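Local atomic coordinates of 2-C-methyl-D-erythritol 2,4-cyclodiphosphate synthase (PDB entry 3RE3), a protein that probably converts 4-diphosphocytidyl-2-C-methyl-D-erythritol 2-phosphate to 2-C-methyl-D-erythritol 2,4-cyclodiphosphate with release of CMP, in the non-mevalonate isoprenoid pathway. Residues Gly9-His15 / Ile152-Cys158; Cys51-Leu55 / Ile86-Leu90; Ile115-Arg119 / Ile133-Ala137. All blocks are in the same frame, centred on the assembly; numbering follows the deposited sequence. Where two conformers were deposited one is given.

Interaction 1: residues Gly9-His15 / Ile152-Cys158; sequences GHGYDVH and IATHVVC. With POP (pyrophosphate 2-), chain E.
Ile-152 faces His-15 across two antiparallel strands, and each backbone N of this hydrogen-bonded pair donates to the other's carbonyl: His-15 N to Ile-152 O at 2.8 Å, Ile-152 N to His-15 O at 2.9 Å. Ala-153, in the next, non-hydrogen-bonded pair, sets its CB 3.8 Å from Val-14 CG2 and also near the hydroxyl end of the Tyr-12 ring. Thr-154 is paired with Asp-13 by two backbone bonds. The Asp-13 carboxylate, on the same face as Thr-154, leads away to the pyrophosphate, although a contact too short to be non-bonded makes its placement doubtful. In relatives the Asp-x-His sequence of this strand supplies metal ligands.

His-155, on the opposite face, touches both His-10 and Tyr-12 in an aromatic cluster. Its CG, anti to the carbonyl carbon (chi1 -80°), swings the imidazole to where ND1 and His-10 NE2 share a hydrogen bond of 3.0 Å; each nitrogen lies in the plane of the other ring, the planes 38° apart. Tyr-12 CD1 rests over one face of the His-155 imidazole, 3.3 Å from NE2, with the rings oblique at 41°. Val-156 exchanges two backbone bonds with Gly-11, Val-157 CG1 meets the edge of the His-10 ring, and Cys-158 closes the register on Gly-9.

The His-155 rings of the three subunits meet edge-to-face, and His-10 ND1 bonds Thr-103 of a neighbouring subunit. Strand 96-105 flanks 151-161 on its other side, while helix 45-57 covers Asp-13 and Thr-154.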
loop_
_atom_site.group_PDB
_atom_site.type_symbol
_atom_site.label_atom_id
_atom_site.label_comp_id
_atom_site.label_asym_id
_atom_site.label_seq_id
_atom_site.Cartn_x
_atom_site.Cartn_y
_atom_site.Cartn_z
ATOM N N GLY A 9 10.608 4.585 -0.319
ATOM C CA GLY A 9 9.935 4.318 0.943
ATOM C C GLY A 9 8.444 4.030 0.878
ATOM O O GLY A 9 7.764 4.426 -0.066
ATOM N N HIS A 10 7.924 3.378 1.914
ATOM C CA HIS A 10 6.479 3.271 2.120
ATOM C C HIS A 10 6.076 3.439 3.582
ATOM O O HIS A 10 6.455 2.620 4.403
ATOM C CB HIS A 10 6.014 1.904 1.646
ATOM C CG HIS A 10 4.586 1.620 1.964
ATOM N ND1 HIS A 10 4.205 0.797 2.996
ATOM C CD2 HIS A 10 3.445 2.071 1.394
ATOM C CE1 HIS A 10 2.885 0.748 3.045
ATOM N NE2 HIS A 10 2.403 1.509 2.083
ATOM N N GLY A 11 5.327 4.487 3.916
ATOM C CA GLY A 11 4.660 4.552 5.204
ATOM C C GLY A 11 3.192 4.147 5.232
ATOM O O GLY A 11 2.443 4.375 4.293
ATOM N N TYR A 12 2.743 3.629 6.359
ATOM C CA TYR A 12 1.317 3.381 6.546
ATOM C C TYR A 12 0.914 3.720 7.961
ATOM O O TYR A 12 1.433 3.144 8.908
ATOM C CB TYR A 12 0.965 1.931 6.253
ATOM C CG TYR A 12 -0.472 1.595 6.553
ATOM C CD1 TYR A 12 -1.492 2.105 5.776
ATOM C CD2 TYR A 12 -0.813 0.767 7.619
ATOM C CE1 TYR A 12 -2.810 1.799 6.037
ATOM C CE2 TYR A 12 -2.137 0.457 7.897
ATOM C CZ TYR A 12 -3.137 0.977 7.097
ATOM O OH TYR A 12 -4.472 0.677 7.342
ATOM N N ASP A 13 -0.037 4.621 8.118
ATOM C CA ASP A 13 -0.479 4.932 9.461
ATOM C C ASP A 13 -1.990 4.886 9.681
ATOM O O ASP A 13 -2.783 5.133 8.773
ATOM C CB ASP A 13 0.093 6.259 9.939
ATOM C CG ASP A 13 0.036 6.384 11.431
ATOM O OD1 ASP A 13 0.124 5.332 12.096
ATOM O OD2 ASP A 13 -0.107 7.506 11.944
ATOM N N VAL A 14 -2.375 4.569 10.911
ATOM C CA VAL A 14 -3.787 4.563 11.279
ATOM C C VAL A 14 -3.998 5.381 12.526
ATOM O O VAL A 14 -3.215 5.305 13.460
ATOM C CB VAL A 14 -4.331 3.146 11.504
ATOM C CG1 VAL A 14 -5.733 3.218 12.100
ATOM C CG2 VAL A 14 -4.360 2.384 10.194
ATOM N N HIS A 15 -5.047 6.192 12.509
ATOM C CA HIS A 15 -5.454 6.965 13.664
ATOM C C HIS A 15 -6.858 6.566 14.064
ATOM O O HIS A 15 -7.762 6.583 13.230
ATOM C CB HIS A 15 -5.443 8.449 13.349
ATOM C CG HIS A 15 -5.788 9.301 14.523
ATOM N ND1 HIS A 15 -6.743 10.291 14.475
ATOM C CD2 HIS A 15 -5.322 9.286 15.793
ATOM C CE1 HIS A 15 -6.842 10.860 15.662
ATOM N NE2 HIS A 15 -5.990 10.269 16.480
ATOM N N ILE A 152 -9.007 6.645 10.609
ATOM C CA ILE A 152 -8.502 6.898 9.268
ATOM C C ILE A 152 -7.098 6.349 9.080
ATOM O O ILE A 152 -6.364 6.131 10.045
ATOM C CB ILE A 152 -8.469 8.395 8.942
ATOM C CG1 ILE A 152 -7.631 9.133 9.974
ATOM C CG2 ILE A 152 -9.871 8.970 8.900
ATOM C CD1 ILE A 152 -7.681 10.600 9.794
ATOM N N ALA A 153 -6.735 6.130 7.823
ATOM C CA ALA A 153 -5.416 5.633 7.508
ATOM C C ALA A 153 -4.826 6.485 6.416
ATOM O O ALA A 153 -5.542 7.201 5.715
ATOM C CB ALA A 153 -5.489 4.196 7.060
ATOM N N THR A 154 -3.510 6.424 6.287
ATOM C CA THR A 154 -2.832 7.030 5.145
ATOM C C THR A 154 -1.734 6.108 4.677
ATOM O O THR A 154 -1.056 5.470 5.486
ATOM C CB THR A 154 -2.234 8.425 5.436
ATOM O OG1 THR A 154 -1.564 8.410 6.698
ATOM C CG2 THR A 154 -3.315 9.459 5.489
ATOM N N HIS A 155 -1.612 6.022 3.356
ATOM C CA HIS A 155 -0.481 5.402 2.687
ATOM C C HIS A 155 0.393 6.485 2.053
ATOM O O HIS A 155 -0.096 7.374 1.357
ATOM C CB HIS A 155 -0.966 4.476 1.582
ATOM C CG HIS A 155 -1.430 3.138 2.062
ATOM N ND1 HIS A 155 -0.583 2.062 2.178
ATOM C CD2 HIS A 155 -2.662 2.695 2.414
ATOM C CE1 HIS A 155 -1.268 1.008 2.595
ATOM N NE2 HIS A 155 -2.529 1.370 2.752
ATOM N N VAL A 156 1.690 6.405 2.292
ATOM C CA VAL A 156 2.628 7.273 1.600
ATOM C C VAL A 156 3.669 6.423 0.893
ATOM O O VAL A 156 4.144 5.424 1.436
ATOM C CB VAL A 156 3.351 8.247 2.554
ATOM C CG1 VAL A 156 4.303 9.149 1.769
ATOM C CG2 VAL A 156 2.351 9.081 3.323
ATOM N N VAL A 157 3.994 6.813 -0.332
ATOM C CA VAL A 157 5.185 6.326 -1.009
ATOM C C VAL A 157 6.072 7.520 -1.367
ATOM O O VAL A 157 5.591 8.565 -1.818
ATOM C CB VAL A 157 4.849 5.534 -2.283
ATOM C CG1 VAL A 157 4.316 4.164 -1.933
ATOM C CG2 VAL A 157 3.876 6.317 -3.168
ATOM N N CYS A 158 7.369 7.372 -1.146
ATOM C CA CYS A 158 8.321 8.389 -1.569
ATOM C C CYS A 158 9.372 7.749 -2.442
ATOM O O CYS A 158 9.645 6.554 -2.313
ATOM C CB CYS A 158 8.996 9.065 -0.376
ATOM S SG CYS A 158 9.840 7.916 0.670
HETATM P P1 POP E . -0.278 5.435 14.977
HETATM O O1 POP E . 1.162 5.249 14.555
HETATM O O2 POP E . -1.077 4.224 14.546
HETATM O O3 POP E . -0.341 5.570 16.479
HETATM O O POP E . -0.879 6.769 14.287
HETATM P P2 POP E . -0.997 8.207 15.024
HETATM O O4 POP E . -1.177 9.261 13.959
HETATM O O5 POP E . -2.178 8.230 15.969
HETATM O O6 POP E . 0.272 8.515 15.786
#

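Interaction 2: residues Cys51-Leu55 / Ile86-Leu90; sequences CDAIL and IKKML
Segments 51-55 and 86-90 are helical and run nearly parallel, their axes 12° apart in direction and 10.6 Å apart at closest approach, with Cys-51 and Ile-86 as the nearest CA pair. Ile-86 reaches between the helices and splits its branches over three partners. With chi1 at -87°, its CG2 stands anti to the backbone N, a setting that turns it to Ile-54, where it meets CG2 at 3.4 Å and also approaches CD1. The other branch turns to Cys-51 and Leu-55: CG1 is 4.0 Å from Cys-51 SG and 4.1 Å from Leu-55 CD2, the Leu-55 and Ile-86 side chains set roughly perpendicular. Leu-55 CD2 goes on to touch the selenium of Met-89, a selenomethionine, at 4.2 Å. One turn beyond Ile-86, Leu-90 brings CD1 to Ile-54 CG2 at a loose 4.5 Å. No hydrogen bond crosses the contact, which is apolar packing throughout. Ile-54 also rests on Cys-158 and Leu-90 on Leu-160, both of strand 151-161, and helix 63-66 adds Ile-63 against Cys-51. Neighbouring helices 45-57 and 79-92 thus pack side by side against the sheet, as expected of the helical layer of an alpha-beta half sandwich.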
loop_
_atom_site.group_PDB
_atom_site.type_symbol
_atom_site.label_atom_id
_atom_site.label_comp_id
_atom_site.label_asym_id
_atom_site.label_seq_id
_atom_site.Cartn_x
_atom_site.Cartn_y
_atom_site.Cartn_z
ATOM N N CYS A 51 6.950 10.415 7.368
ATOM C CA CYS A 51 8.227 10.187 8.037
ATOM C C CYS A 51 8.658 8.736 7.919
ATOM O O CYS A 51 9.808 8.448 7.613
ATOM C CB CYS A 51 8.138 10.567 9.508
ATOM S SG CYS A 51 7.937 12.331 9.796
ATOM N N ASP A 52 7.726 7.828 8.175
ATOM C CA ASP A 52 7.979 6.406 8.009
ATOM C C ASP A 52 8.475 6.062 6.602
ATOM O O ASP A 52 9.375 5.245 6.455
ATOM C CB ASP A 52 6.713 5.597 8.324
ATOM C CG ASP A 52 6.507 5.379 9.816
ATOM O OD1 ASP A 52 7.469 5.597 10.591
ATOM O OD2 ASP A 52 5.388 4.968 10.210
ATOM N N ALA A 53 7.888 6.671 5.574
ATOM C CA ALA A 53 8.264 6.359 4.198
ATOM C C ALA A 53 9.705 6.791 3.930
ATOM O O ALA A 53 10.491 6.078 3.296
ATOM C CB ALA A 53 7.314 7.033 3.215
ATOM N N ILE A 54 10.038 7.971 4.428
ATOM C CA ILE A 54 11.354 8.547 4.218
ATOM C C ILE A 54 12.437 7.753 4.951
ATOM O O ILE A 54 13.432 7.367 4.350
ATOM C CB ILE A 54 11.364 10.033 4.597
ATOM C CG1 ILE A 54 10.675 10.836 3.490
ATOM C CG2 ILE A 54 12.779 10.530 4.806
ATOM C CD1 ILE A 54 10.344 12.260 3.856
ATOM N N LEU A 55 12.239 7.486 6.236
ATOM C CA LEU A 55 13.180 6.660 6.974
ATOM C C LEU A 55 13.180 5.275 6.375
ATOM O O LEU A 55 14.199 4.593 6.365
ATOM C CB LEU A 55 12.807 6.594 8.444
ATOM C CG LEU A 55 12.760 7.977 9.083
ATOM C CD1 LEU A 55 12.114 7.965 10.444
ATOM C CD2 LEU A 55 14.153 8.546 9.178
ATOM N N ILE A 86 13.295 14.918 10.173
ATOM C CA ILE A 86 13.459 13.971 9.079
ATOM C C ILE A 86 14.097 14.645 7.854
ATOM O O ILE A 86 14.876 14.026 7.126
ATOM C CB ILE A 86 12.120 13.257 8.732
ATOM C CG1 ILE A 86 11.945 12.030 9.619
ATOM C CG2 ILE A 86 12.077 12.817 7.283
ATOM C CD1 ILE A 86 11.799 12.366 11.087
ATOM N N LYS A 87 13.785 15.920 7.637
ATOM C CA LYS A 87 14.419 16.678 6.558
ATOM C C LYS A 87 15.938 16.770 6.768
ATOM O O LYS A 87 16.712 16.619 5.828
ATOM C CB LYS A 87 13.782 18.068 6.448
ATOM C CG LYS A 87 14.609 19.117 5.708
ATOM C CD LYS A 87 14.828 18.740 4.266
ATOM C CE LYS A 87 15.536 19.845 3.523
ATOM N NZ LYS A 87 15.882 19.418 2.142
ATOM N N LYS A 88 16.359 17.004 8.007
ATOM C CA LYS A 88 17.774 17.054 8.339
ATOM C C LYS A 88 18.435 15.683 8.185
ATOM O O LYS A 88 19.504 15.568 7.586
ATOM C CB LYS A 88 17.985 17.544 9.769
ATOM C CG LYS A 88 17.708 19.019 10.027
ATOM C CD LYS A 88 18.030 19.330 11.492
ATOM C CE LYS A 88 17.240 20.515 12.049
ATOM N NZ LYS A 88 17.559 20.759 13.493
HETATM N N MSE A 89 17.822 14.645 8.744
HETATM C CA MSE A 89 18.369 13.296 8.606
HETATM C C MSE A 89 18.549 12.979 7.134
HETATM O O MSE A 89 19.572 12.441 6.723
HETATM C CB MSE A 89 17.463 12.263 9.267
HETATM C CG MSE A 89 17.245 12.526 10.751
HETATM SE SE MSE A 89 16.266 11.126 11.723
HETATM C CE MSE A 89 16.872 11.571 13.530
ATOM N N LEU A 90 17.552 13.343 6.341
ATOM C CA LEU A 90 17.635 13.178 4.899
ATOM C C LEU A 90 18.892 13.842 4.306
ATOM O O LEU A 90 19.577 13.251 3.467
ATOM C CB LEU A 90 16.358 13.695 4.240
ATOM C CG LEU A 90 16.171 13.528 2.735
ATOM C CD1 LEU A 90 16.178 12.069 2.325
ATOM C CD2 LEU A 90 14.872 14.181 2.330
#

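Interaction 3: residues Ile115-Arg119 / Ile133-Ala137; sequences IEKMR and INIKA
The guanidinium of Arg-119 has Asn-134 OD1 over one face, 4.3 Å from NH1, and the carbonyl oxygen of Ile-133 at its edge. NE donates to Ile-133 O at 2.7 Å in a nearly straight bond, 165° at the hydrogen, which lies in the carbonyl plane and in the guanidinium plane. NH1 adds a weak second bond to the same oxygen at 3.2 Å, so that one backbone acceptor takes the NE and NH1 side of the group. Away from the strand, NH2 makes a weak hydrogen bond of 3.4 Å to Glu-116 OE1, a turn back, as part of a salt bridge within the helix. The bend at chi3 (83°) turns the planar end out of the line of the chain and onto the Ile-133 carbonyl. Asn-134 OD1 is itself bonded to Gly-61 N of a neighbouring subunit, whose Gly-59 O weakly receives Arg-119 NH1; a sodium ion lies about 4 Å from the Asn-134 side chain.

Helix 115-126 and strand 133-138 are the second and third elements of a beta-alpha-beta crossover that begins with strand 96-105, and the two segments run roughly antiparallel, at 153°. Further along the strand, from Ile-135 to Ala-137, the packing is apolar. Ile-135 CD1 abuts both Met-118 CB and Arg-119 CG, 3.5 Å from each, while its CG2 meets Ile-115 CG1 at 4.0 Å, these two isoleucines lying alongside and pointing opposite ways. Ile-115 CD1 continues along the strand to Ala-137 CB at 4.2 Å. Ile-104 of strand 96-105 touches both Met-118 and Ile-135. Lys-136 points away from the helix, and its NZ forms a salt bridge with Asp-101.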
loop_
_atom_site.group_PDB
_atom_site.type_symbol
_atom_site.label_atom_id
_atom_site.label_comp_id
_atom_site.label_asym_id
_atom_site.label_seq_id
_atom_site.Cartn_x
_atom_site.Cartn_y
_atom_site.Cartn_z
ATOM N N ILE A 115 -6.600 19.881 1.330
ATOM C CA ILE A 115 -5.493 19.152 0.723
ATOM C C ILE A 115 -4.380 20.068 0.185
ATOM O O ILE A 115 -3.193 19.849 0.444
ATOM C CB ILE A 115 -6.019 18.197 -0.373
ATOM C CG1 ILE A 115 -6.423 16.869 0.256
ATOM C CG2 ILE A 115 -4.992 17.968 -1.495
ATOM C CD1 ILE A 115 -7.310 16.033 -0.644
ATOM N N GLU A 116 -4.770 21.098 -0.556
ATOM C CA GLU A 116 -3.802 22.051 -1.072
ATOM C C GLU A 116 -3.045 22.743 0.061
ATOM O O GLU A 116 -1.852 23.008 -0.041
ATOM C CB GLU A 116 -4.489 23.064 -1.985
ATOM C CG GLU A 116 -5.170 22.417 -3.178
ATOM C CD GLU A 116 -4.257 21.464 -3.940
ATOM O OE1 GLU A 116 -3.107 21.855 -4.263
ATOM O OE2 GLU A 116 -4.698 20.321 -4.210
ATOM N N LYS A 117 -3.735 23.021 1.151
ATOM C CA LYS A 117 -3.064 23.575 2.301
ATOM C C LYS A 117 -2.009 22.608 2.797
ATOM O O LYS A 117 -0.902 23.022 3.123
ATOM C CB LYS A 117 -4.056 23.919 3.416
ATOM C CG LYS A 117 -4.706 25.273 3.262
ATOM C CD LYS A 117 -5.638 25.597 4.418
ATOM C CE LYS A 117 -6.920 24.761 4.369
ATOM N NZ LYS A 117 -7.772 24.953 5.587
HETATM N N MSE A 118 -2.358 21.324 2.853
HETATM C CA MSE A 118 -1.417 20.309 3.306
HETATM C C MSE A 118 -0.191 20.260 2.395
HETATM O O MSE A 118 0.938 20.133 2.868
HETATM C CB MSE A 118 -2.054 18.929 3.336
HETATM C CG MSE A 118 -3.224 18.776 4.289
HETATM SE SE MSE A 118 -3.957 16.957 4.075
HETATM C CE MSE A 118 -5.521 17.109 5.240
ATOM N N ARG A 119 -0.422 20.350 1.089
ATOM C CA ARG A 119 0.654 20.217 0.135
ATOM C C ARG A 119 1.635 21.373 0.290
ATOM O O ARG A 119 2.845 21.168 0.267
ATOM C CB ARG A 119 0.116 20.184 -1.288
ATOM C CG ARG A 119 -0.700 18.984 -1.623
ATOM C CD ARG A 119 -1.150 19.059 -3.069
ATOM N NE ARG A 119 -0.130 18.582 -3.993
ATOM C CZ ARG A 119 -0.072 18.915 -5.278
ATOM N NH1 ARG A 119 0.879 18.416 -6.050
ATOM N NH2 ARG A 119 -0.967 19.750 -5.792
ATOM N N ILE A 133 4.949 16.718 -4.325
ATOM C CA ILE A 133 4.185 15.965 -3.313
ATOM C C ILE A 133 2.675 15.915 -3.551
ATOM O O ILE A 133 1.975 16.912 -3.439
ATOM C CB ILE A 133 4.448 16.428 -1.863
ATOM C CG1 ILE A 133 3.409 15.793 -0.943
ATOM C CG2 ILE A 133 4.391 17.948 -1.739
ATOM C CD1 ILE A 133 3.803 15.807 0.528
ATOM N N ASN A 134 2.182 14.728 -3.849
ATOM C CA ASN A 134 0.792 14.547 -4.201
ATOM C C ASN A 134 0.042 13.969 -3.019
ATOM O O ASN A 134 0.526 13.048 -2.359
ATOM C CB ASN A 134 0.690 13.594 -5.384
ATOM C CG ASN A 134 -0.621 13.694 -6.085
ATOM O OD1 ASN A 134 -0.807 14.555 -6.941
ATOM N ND2 ASN A 134 -1.556 12.818 -5.722
ATOM N N ILE A 135 -1.143 14.515 -2.763
ATOM C CA ILE A 135 -2.012 14.056 -1.684
ATOM C C ILE A 135 -3.393 13.842 -2.256
ATOM O O ILE A 135 -4.035 14.793 -2.718
ATOM C CB ILE A 135 -2.155 15.126 -0.583
ATOM C CG1 ILE A 135 -0.808 15.457 0.069
ATOM C CG2 ILE A 135 -3.129 14.674 0.445
ATOM C CD1 ILE A 135 -0.883 16.653 1.004
ATOM N N LYS A 136 -3.861 12.599 -2.227
ATOM C CA LYS A 136 -5.235 12.308 -2.641
ATOM C C LYS A 136 -6.026 11.638 -1.511
ATOM O O LYS A 136 -5.446 11.038 -0.614
ATOM C CB LYS A 136 -5.257 11.451 -3.907
ATOM C CG LYS A 136 -4.367 10.236 -3.831
ATOM C CD LYS A 136 -4.353 9.490 -5.135
ATOM C CE LYS A 136 -2.940 9.265 -5.577
ATOM N NZ LYS A 136 -2.103 8.868 -4.408
ATOM N N ALA A 137 -7.348 11.748 -1.549
ATOM C CA ALA A 137 -8.175 11.128 -0.508
ATOM C C ALA A 137 -9.233 10.215 -1.114
ATOM O O ALA A 137 -9.940 10.614 -2.041
ATOM C CB ALA A 137 -8.817 12.190 0.362
#

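How the interactions relate
Interactions 1 and 2 touch: helix 45-57 lies on the sheet, with Ala-53 O 3.3 Å from Cys-158 SG and Ala-53 CB against the backbone of Gly-11. Interaction 3 adds the far edge of the same sheet; its nearest atoms stay about 6 Å from interaction 1, and its centre is about 18 Å from that of interaction 2. In sequence, interactions 2 and 3 fall within the loop closed by 9-15 and 152-158. Lys-136 NZ of one chain bonds His-10 O of another. Pyrophosphate at Asp-13, about 10 Å from the Cys-51 side chain, probably marks the active site, which in this family lies between adjacent subunits, consistent with Asp-13 packing on Thr-138 of a neighbouring subunit.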